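Local coordinates for protein AGR_C_4470p (Agrobacterium tumefaciens str. C58, PDB 2HQV) that is of uncharacterised function but belongs to the ChuX/HutX haem-utilisation family, and so probably takes part in binding or handling haem, at residues I75-I85 with Q174-F185. Sequence-based numbering, arbitrary orientation.
Sequences IWNEMRGWGEI and QLAKFEELRDGF
The indole of W82 wedges between the helical segments 75-79 and 174-185, parts of helix 72-79 and the C-terminal helix 172-185, whose axes here run nearly antiparallel (159°) over the antiparallel sheet of this ChuX/HutX-family fold. K177 CB makes a CH-pi contact over the face of the five-membered ring of W82, 3.9 Å from its centroid. Farther along the indole, W82 CZ2 meets L181 CD2 at 3.7 Å, and CH2 reaches the edge of the F178 ring. The opposite indole face is backed by CG of the selenomethionine M79, so the ring is clamped from both sides. K177 is fully extended beyond CG, and this carries its ammonium past the indole to a 2.8 Å hydrogen bond from K177 NZ to G81 O. L181 CD2 also packs on the aliphatic CG of E78, while I75 CD1 and the F185 ring touch obliquely at the far end of the interface.

Where the chain leaves the M79-W82 type I turn for strand 85-90, Q174 takes over. With CG anti to the backbone N (chi1 -163°), its amide reaches across to the loop, and I85 CG2 lies against it. The backbone N of R163 is hydrogen-bonded to Q174 OE1, fixing which way round the amide sits. Both NE2 hydrogens are then spent on backbone carbonyls, W82 O at 2.8 Å and E84 O at 3.0 Å; each N-H points almost straight at its oxygen, yet NE2 stands well above both carbonyl planes.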
ATOM      1  N   ILE A  75     -15.073 -15.259  -3.420  1.00 30.13           N
ATOM      2  CA  ILE A  75     -14.714 -14.816  -2.083  1.00 31.25           C
ATOM      3  C   ILE A  75     -14.999 -13.331  -1.891  1.00 31.18           C
ATOM      4  O   ILE A  75     -15.527 -12.926  -0.852  1.00 29.66           O
ATOM      5  CB  ILE A  75     -13.235 -15.157  -1.783  1.00 29.93           C
ATOM      6  CG1 ILE A  75     -13.093 -16.686  -1.688  1.00 32.07           C
ATOM      7  CG2 ILE A  75     -12.776 -14.485  -0.485  1.00 28.93           C
ATOM      8  CD1 ILE A  75     -11.656 -17.199  -1.565  1.00 34.06           C
ATOM      9  N   TRP A  76     -14.667 -12.521  -2.890  1.00 31.00           N
ATOM     10  CA  TRP A  76     -14.932 -11.090  -2.802  1.00 33.02           C
ATOM     11  C   TRP A  76     -16.441 -10.854  -2.673  1.00 33.30           C
ATOM     12  O   TRP A  76     -16.884 -10.079  -1.833  1.00 31.86           O
ATOM     13  CB  TRP A  76     -14.395 -10.371  -4.042  1.00 32.77           C
ATOM     14  CG  TRP A  76     -14.521  -8.894  -3.970  1.00 34.05           C
ATOM     15  CD1 TRP A  76     -15.565  -8.136  -4.416  1.00 34.64           C
ATOM     16  CD2 TRP A  76     -13.579  -7.980  -3.391  1.00 35.17           C
ATOM     17  NE1 TRP A  76     -15.333  -6.809  -4.151  1.00 35.30           N
ATOM     18  CE2 TRP A  76     -14.126  -6.683  -3.517  1.00 35.44           C
ATOM     19  CE3 TRP A  76     -12.332  -8.132  -2.767  1.00 34.98           C
ATOM     20  CZ2 TRP A  76     -13.460  -5.536  -3.055  1.00 33.47           C
ATOM     21  CZ3 TRP A  76     -11.668  -6.992  -2.305  1.00 33.14           C
ATOM     22  CH2 TRP A  76     -12.241  -5.712  -2.449  1.00 35.29           C
ATOM     23  N   ASN A  77     -17.226 -11.524  -3.512  1.00 33.81           N
ATOM     24  CA  ASN A  77     -18.681 -11.372  -3.468  1.00 37.26           C
ATOM     25  C   ASN A  77     -19.199 -11.786  -2.091  1.00 35.47           C
ATOM     26  O   ASN A  77     -20.071 -11.135  -1.511  1.00 33.21           O
ATOM     27  CB  ASN A  77     -19.349 -12.234  -4.545  1.00 40.59           C
ATOM     28  CG  ASN A  77     -20.864 -12.211  -4.448  1.00 47.51           C
ATOM     29  OD1 ASN A  77     -21.491 -11.164  -4.619  1.00 50.93           O
ATOM     30  ND2 ASN A  77     -21.463 -13.367  -4.164  1.00 49.91           N
ATOM     31  N   GLU A  78     -18.647 -12.875  -1.578  1.00 33.52           N
ATOM     32  CA  GLU A  78     -19.021 -13.393  -0.272  1.00 35.23           C
ATOM     33  C   GLU A  78     -18.768 -12.334   0.806  1.00 33.45           C
ATOM     34  O   GLU A  78     -19.658 -12.001   1.598  1.00 31.50           O
ATOM     35  CB  GLU A  78     -18.196 -14.649   0.030  1.00 39.47           C
ATOM     36  CG  GLU A  78     -18.723 -15.497   1.159  1.00 48.03           C
ATOM     37  CD  GLU A  78     -20.000 -16.222   0.781  1.00 49.59           C
ATOM     38  OE1 GLU A  78     -19.933 -17.172  -0.030  1.00 53.09           O
ATOM     39  OE2 GLU A  78     -21.069 -15.834   1.289  1.00 49.05           O
HETATM   40  N   MSE A  79     -17.556 -11.793   0.825  1.00 29.40           N
HETATM   41  CA  MSE A  79     -17.201 -10.793   1.829  1.00 31.01           C
HETATM   42  C   MSE A  79     -18.009  -9.500   1.723  1.00 30.35           C
HETATM   43  O   MSE A  79     -18.200  -8.804   2.717  1.00 26.83           O
HETATM   44  CB  MSE A  79     -15.704 -10.486   1.761  1.00 28.72           C
HETATM   45  CG  MSE A  79     -14.829 -11.701   2.049  1.00 30.76           C
HETATM   46 SE   MSE A  79     -12.945 -11.238   2.172  1.00 38.02          SE
HETATM   47  CE  MSE A  79     -12.657 -10.627   0.348  1.00 31.05           C
ATOM     48  N   ARG A  80     -18.485  -9.178   0.525  1.00 30.48           N
ATOM     49  CA  ARG A  80     -19.281  -7.969   0.352  1.00 31.79           C
ATOM     50  C   ARG A  80     -20.551  -8.037   1.201  1.00 33.12           C
ATOM     51  O   ARG A  80     -21.177  -7.018   1.477  1.00 31.98           O
ATOM     52  CB  ARG A  80     -19.655  -7.773  -1.121  1.00 33.63           C
ATOM     53  CG  ARG A  80     -18.476  -7.415  -2.018  1.00 37.48           C
ATOM     54  CD  ARG A  80     -18.949  -7.021  -3.402  1.00 42.15           C
ATOM     55  NE  ARG A  80     -19.940  -5.957  -3.312  1.00 45.87           N
ATOM     56  CZ  ARG A  80     -21.232  -6.117  -3.573  1.00 50.78           C
ATOM     57  NH1 ARG A  80     -21.697  -7.303  -3.956  1.00 50.87           N
ATOM     58  NH2 ARG A  80     -22.065  -5.095  -3.428  1.00 51.69           N
ATOM     59  N   GLY A  81     -20.927  -9.242   1.619  1.00 34.67           N
ATOM     60  CA  GLY A  81     -22.120  -9.387   2.435  1.00 36.01           C
ATOM     61  C   GLY A  81     -21.795  -9.422   3.916  1.00 37.19           C
ATOM     62  O   GLY A  81     -22.690  -9.560   4.747  1.00 37.29           O
ATOM     63  N   TRP A  82     -20.514  -9.277   4.249  1.00 34.65           N
ATOM     64  CA  TRP A  82     -20.071  -9.318   5.643  1.00 35.17           C
ATOM     65  C   TRP A  82     -20.269  -8.019   6.413  1.00 35.15           C
ATOM     66  O   TRP A  82     -20.067  -7.982   7.623  1.00 34.26           O
ATOM     67  CB  TRP A  82     -18.590  -9.702   5.720  1.00 31.97           C
ATOM     68  CG  TRP A  82     -18.255 -11.114   5.316  1.00 31.59           C
ATOM     69  CD1 TRP A  82     -19.088 -12.037   4.740  1.00 30.58           C
ATOM     70  CD2 TRP A  82     -16.974 -11.748   5.433  1.00 29.98           C
ATOM     71  NE1 TRP A  82     -18.401 -13.203   4.495  1.00 29.31           N
ATOM     72  CE2 TRP A  82     -17.103 -13.056   4.909  1.00 31.71           C
ATOM     73  CE3 TRP A  82     -15.729 -11.337   5.930  1.00 31.19           C
ATOM     74  CZ2 TRP A  82     -16.029 -13.959   4.867  1.00 32.27           C
ATOM     75  CZ3 TRP A  82     -14.655 -12.237   5.887  1.00 29.65           C
ATOM     76  CH2 TRP A  82     -14.817 -13.535   5.359  1.00 30.76           C
ATOM     77  N   GLY A  83     -20.660  -6.956   5.724  1.00 36.77           N
ATOM     78  CA  GLY A  83     -20.848  -5.688   6.398  1.00 36.86           C
ATOM     79  C   GLY A  83     -19.555  -4.896   6.400  1.00 37.67           C
ATOM     80  O   GLY A  83     -18.723  -5.062   5.510  1.00 38.53           O
ATOM     81  N   GLU A  84     -19.369  -4.041   7.398  1.00 38.47           N
ATOM     82  CA  GLU A  84     -18.156  -3.232   7.468  1.00 38.84           C
ATOM     83  C   GLU A  84     -16.957  -4.027   7.979  1.00 35.61           C
ATOM     84  O   GLU A  84     -16.931  -4.464   9.124  1.00 36.61           O
ATOM     85  CB  GLU A  84     -18.378  -2.009   8.366  1.00 40.43           C
ATOM     86  CG  GLU A  84     -17.200  -1.038   8.379  1.00 45.28           C
ATOM     87  CD  GLU A  84     -17.375   0.092   9.383  1.00 49.26           C
ATOM     88  OE1 GLU A  84     -16.472   0.948   9.486  1.00 51.85           O
ATOM     89  OE2 GLU A  84     -18.415   0.124  10.071  1.00 52.03           O
ATOM     90  N   ILE A  85     -15.968  -4.215   7.116  1.00 32.20           N
ATOM     91  CA  ILE A  85     -14.761  -4.941   7.486  1.00 31.87           C
ATOM     92  C   ILE A  85     -13.598  -3.952   7.586  1.00 29.67           C
ATOM     93  O   ILE A  85     -13.800  -2.740   7.534  1.00 27.67           O
ATOM     94  CB  ILE A  85     -14.436  -6.054   6.437  1.00 31.34           C
ATOM     95  CG1 ILE A  85     -14.461  -5.493   5.007  1.00 32.16           C
ATOM     96  CG2 ILE A  85     -15.461  -7.170   6.547  1.00 30.88           C
ATOM     97  CD1 ILE A  85     -13.323  -4.526   4.657  1.00 32.46           C
ATOM     98  N   GLN A 174     -20.312 -11.337  11.701  1.00 31.55           N
ATOM     99  CA  GLN A 174     -19.237 -11.329  10.714  1.00 31.10           C
ATOM    100  C   GLN A 174     -18.304 -12.515  10.922  1.00 28.78           C
ATOM    101  O   GLN A 174     -17.936 -13.204   9.974  1.00 27.55           O
ATOM    102  CB  GLN A 174     -18.451 -10.028  10.831  1.00 31.63           C
ATOM    103  CG  GLN A 174     -17.589  -9.715   9.628  1.00 33.07           C
ATOM    104  CD  GLN A 174     -17.055  -8.305   9.682  1.00 32.89           C
ATOM    105  OE1 GLN A 174     -16.023  -8.049  10.292  1.00 33.60           O
ATOM    106  NE2 GLN A 174     -17.771  -7.372   9.060  1.00 33.67           N
ATOM    107  N   LEU A 175     -17.932 -12.746  12.178  1.00 28.32           N
ATOM    108  CA  LEU A 175     -17.052 -13.852  12.538  1.00 29.29           C
ATOM    109  C   LEU A 175     -17.617 -15.179  12.052  1.00 28.97           C
ATOM    110  O   LEU A 175     -16.892 -15.996  11.492  1.00 27.57           O
ATOM    111  CB  LEU A 175     -16.856 -13.899  14.056  1.00 28.88           C
ATOM    112  CG  LEU A 175     -16.007 -15.058  14.589  1.00 29.90           C
ATOM    113  CD1 LEU A 175     -14.634 -15.047  13.918  1.00 30.73           C
ATOM    114  CD2 LEU A 175     -15.869 -14.938  16.103  1.00 33.54           C
ATOM    115  N   ALA A 176     -18.914 -15.392  12.271  1.00 30.53           N
ATOM    116  CA  ALA A 176     -19.567 -16.628  11.848  1.00 30.79           C
ATOM    117  C   ALA A 176     -19.422 -16.858  10.337  1.00 31.27           C
ATOM    118  O   ALA A 176     -19.161 -17.981   9.895  1.00 29.31           O
ATOM    119  CB  ALA A 176     -21.052 -16.600  12.238  1.00 33.24           C
ATOM    120  N   LYS A 177     -19.590 -15.797   9.548  1.00 28.98           N
ATOM    121  CA  LYS A 177     -19.466 -15.907   8.093  1.00 29.91           C
ATOM    122  C   LYS A 177     -18.028 -16.226   7.692  1.00 28.26           C
ATOM    123  O   LYS A 177     -17.787 -16.985   6.754  1.00 24.94           O
ATOM    124  CB  LYS A 177     -19.918 -14.605   7.418  1.00 31.94           C
ATOM    125  CG  LYS A 177     -21.380 -14.252   7.699  1.00 33.75           C
ATOM    126  CD  LYS A 177     -21.792 -12.963   7.017  1.00 37.15           C
ATOM    127  CE  LYS A 177     -23.252 -12.627   7.304  1.00 40.41           C
ATOM    128  NZ  LYS A 177     -23.665 -11.374   6.609  1.00 42.64           N
ATOM    129  N   PHE A 178     -17.073 -15.633   8.399  1.00 26.46           N
ATOM    130  CA  PHE A 178     -15.661 -15.889   8.124  1.00 27.68           C
ATOM    131  C   PHE A 178     -15.368 -17.378   8.373  1.00 28.66           C
ATOM    132  O   PHE A 178     -14.846 -18.082   7.503  1.00 29.08           O
ATOM    133  CB  PHE A 178     -14.776 -15.039   9.048  1.00 28.24           C
ATOM    134  CG  PHE A 178     -13.332 -15.472   9.067  1.00 29.15           C
ATOM    135  CD1 PHE A 178     -12.428 -14.986   8.130  1.00 29.29           C
ATOM    136  CD2 PHE A 178     -12.888 -16.404  10.001  1.00 28.40           C
ATOM    137  CE1 PHE A 178     -11.100 -15.421   8.116  1.00 29.59           C
ATOM    138  CE2 PHE A 178     -11.558 -16.847   9.993  1.00 30.52           C
ATOM    139  CZ  PHE A 178     -10.665 -16.350   9.045  1.00 28.54           C
ATOM    140  N   GLU A 179     -15.709 -17.845   9.569  1.00 29.00           N
ATOM    141  CA  GLU A 179     -15.478 -19.240   9.942  1.00 29.34           C
ATOM    142  C   GLU A 179     -16.135 -20.197   8.948  1.00 31.55           C
ATOM    143  O   GLU A 179     -15.537 -21.185   8.528  1.00 31.20           O
ATOM    144  CB  GLU A 179     -16.026 -19.494  11.343  1.00 28.21           C
ATOM    145  CG  GLU A 179     -15.482 -18.533  12.395  1.00 31.25           C
ATOM    146  CD  GLU A 179     -15.976 -18.862  13.789  1.00 31.71           C
ATOM    147  OE1 GLU A 179     -17.176 -19.181  13.926  1.00 31.45           O
ATOM    148  OE2 GLU A 179     -15.171 -18.794  14.744  1.00 31.14           O
ATOM    149  N   GLU A 180     -17.373 -19.881   8.580  1.00 33.01           N
ATOM    150  CA  GLU A 180     -18.154 -20.668   7.636  1.00 37.64           C
ATOM    151  C   GLU A 180     -17.403 -20.796   6.306  1.00 35.22           C
ATOM    152  O   GLU A 180     -17.180 -21.895   5.804  1.00 35.13           O
ATOM    153  CB  GLU A 180     -19.494 -19.964   7.420  1.00 43.63           C
ATOM    154  CG  GLU A 180     -20.517 -20.710   6.594  1.00 51.59           C
ATOM    155  CD  GLU A 180     -21.674 -19.801   6.194  1.00 56.04           C
ATOM    156  OE1 GLU A 180     -22.155 -19.033   7.058  1.00 57.55           O
ATOM    157  OE2 GLU A 180     -22.103 -19.852   5.020  1.00 57.85           O
ATOM    158  N   LEU A 181     -17.015 -19.663   5.735  1.00 31.63           N
ATOM    159  CA  LEU A 181     -16.293 -19.667   4.468  1.00 30.29           C
ATOM    160  C   LEU A 181     -14.944 -20.387   4.593  1.00 30.04           C
ATOM    161  O   LEU A 181     -14.603 -21.236   3.757  1.00 25.75           O
ATOM    162  CB  LEU A 181     -16.088 -18.231   3.983  1.00 28.50           C
ATOM    163  CG  LEU A 181     -15.435 -18.057   2.612  1.00 27.90           C
ATOM    164  CD1 LEU A 181     -16.271 -18.774   1.542  1.00 29.96           C
ATOM    165  CD2 LEU A 181     -15.311 -16.584   2.304  1.00 30.11           C
ATOM    166  N   ARG A 182     -14.186 -20.052   5.641  1.00 28.80           N
ATOM    167  CA  ARG A 182     -12.878 -20.672   5.885  1.00 30.16           C
ATOM    168  C   ARG A 182     -12.995 -22.194   6.059  1.00 31.84           C
ATOM    169  O   ARG A 182     -12.216 -22.946   5.473  1.00 29.95           O
ATOM    170  CB  ARG A 182     -12.217 -20.044   7.124  1.00 30.06           C
ATOM    171  CG  ARG A 182     -10.798 -20.556   7.455  1.00 31.28           C
ATOM    172  CD  ARG A 182     -10.779 -21.849   8.276  1.00 35.57           C
ATOM    173  NE  ARG A 182     -10.983 -21.632   9.709  1.00 41.22           N
ATOM    174  CZ  ARG A 182     -12.157 -21.378  10.271  1.00 45.24           C
ATOM    175  NH1 ARG A 182     -13.244 -21.308   9.517  1.00 50.42           N
ATOM    176  NH2 ARG A 182     -12.251 -21.196  11.581  1.00 41.82           N
ATOM    177  N   ASP A 183     -13.964 -22.644   6.857  1.00 31.93           N
ATOM    178  CA  ASP A 183     -14.146 -24.083   7.081  1.00 35.11           C
ATOM    179  C   ASP A 183     -14.329 -24.842   5.764  1.00 36.55           C
ATOM    180  O   ASP A 183     -13.814 -25.948   5.600  1.00 33.29           O
ATOM    181  CB  ASP A 183     -15.366 -24.358   7.971  1.00 33.56           C
ATOM    182  CG  ASP A 183     -15.164 -23.913   9.399  1.00 34.16           C
ATOM    183  OD1 ASP A 183     -13.998 -23.757   9.822  1.00 32.23           O
ATOM    184  OD2 ASP A 183     -16.182 -23.735  10.106  1.00 32.43           O
ATOM    185  N   GLY A 184     -15.069 -24.238   4.838  1.00 36.52           N
ATOM    186  CA  GLY A 184     -15.321 -24.867   3.551  1.00 38.97           C
ATOM    187  C   GLY A 184     -14.092 -25.184   2.722  1.00 40.13           C
ATOM    188  O   GLY A 184     -14.137 -26.040   1.835  1.00 39.43           O
ATOM    189  N   PHE A 185     -12.990 -24.497   3.004  1.00 40.17           N
ATOM    190  CA  PHE A 185     -11.749 -24.707   2.272  1.00 42.10           C
ATOM    191  C   PHE A 185     -10.799 -25.624   3.027  1.00 43.63           C
ATOM    192  O   PHE A 185      -9.769 -26.045   2.496  1.00 43.21           O
ATOM    193  CB  PHE A 185     -11.075 -23.360   1.987  1.00 40.75           C
ATOM    194  CG  PHE A 185     -11.784 -22.541   0.945  1.00 42.25           C
ATOM    195  CD1 PHE A 185     -11.806 -22.956  -0.384  1.00 41.84           C
ATOM    196  CD2 PHE A 185     -12.448 -21.369   1.293  1.00 41.57           C
ATOM    197  CE1 PHE A 185     -12.482 -22.219  -1.356  1.00 43.06           C
ATOM    198  CE2 PHE A 185     -13.126 -20.623   0.332  1.00 42.40           C
ATOM    199  CZ  PHE A 185     -13.145 -21.047  -1.000  1.00 42.90           C
TER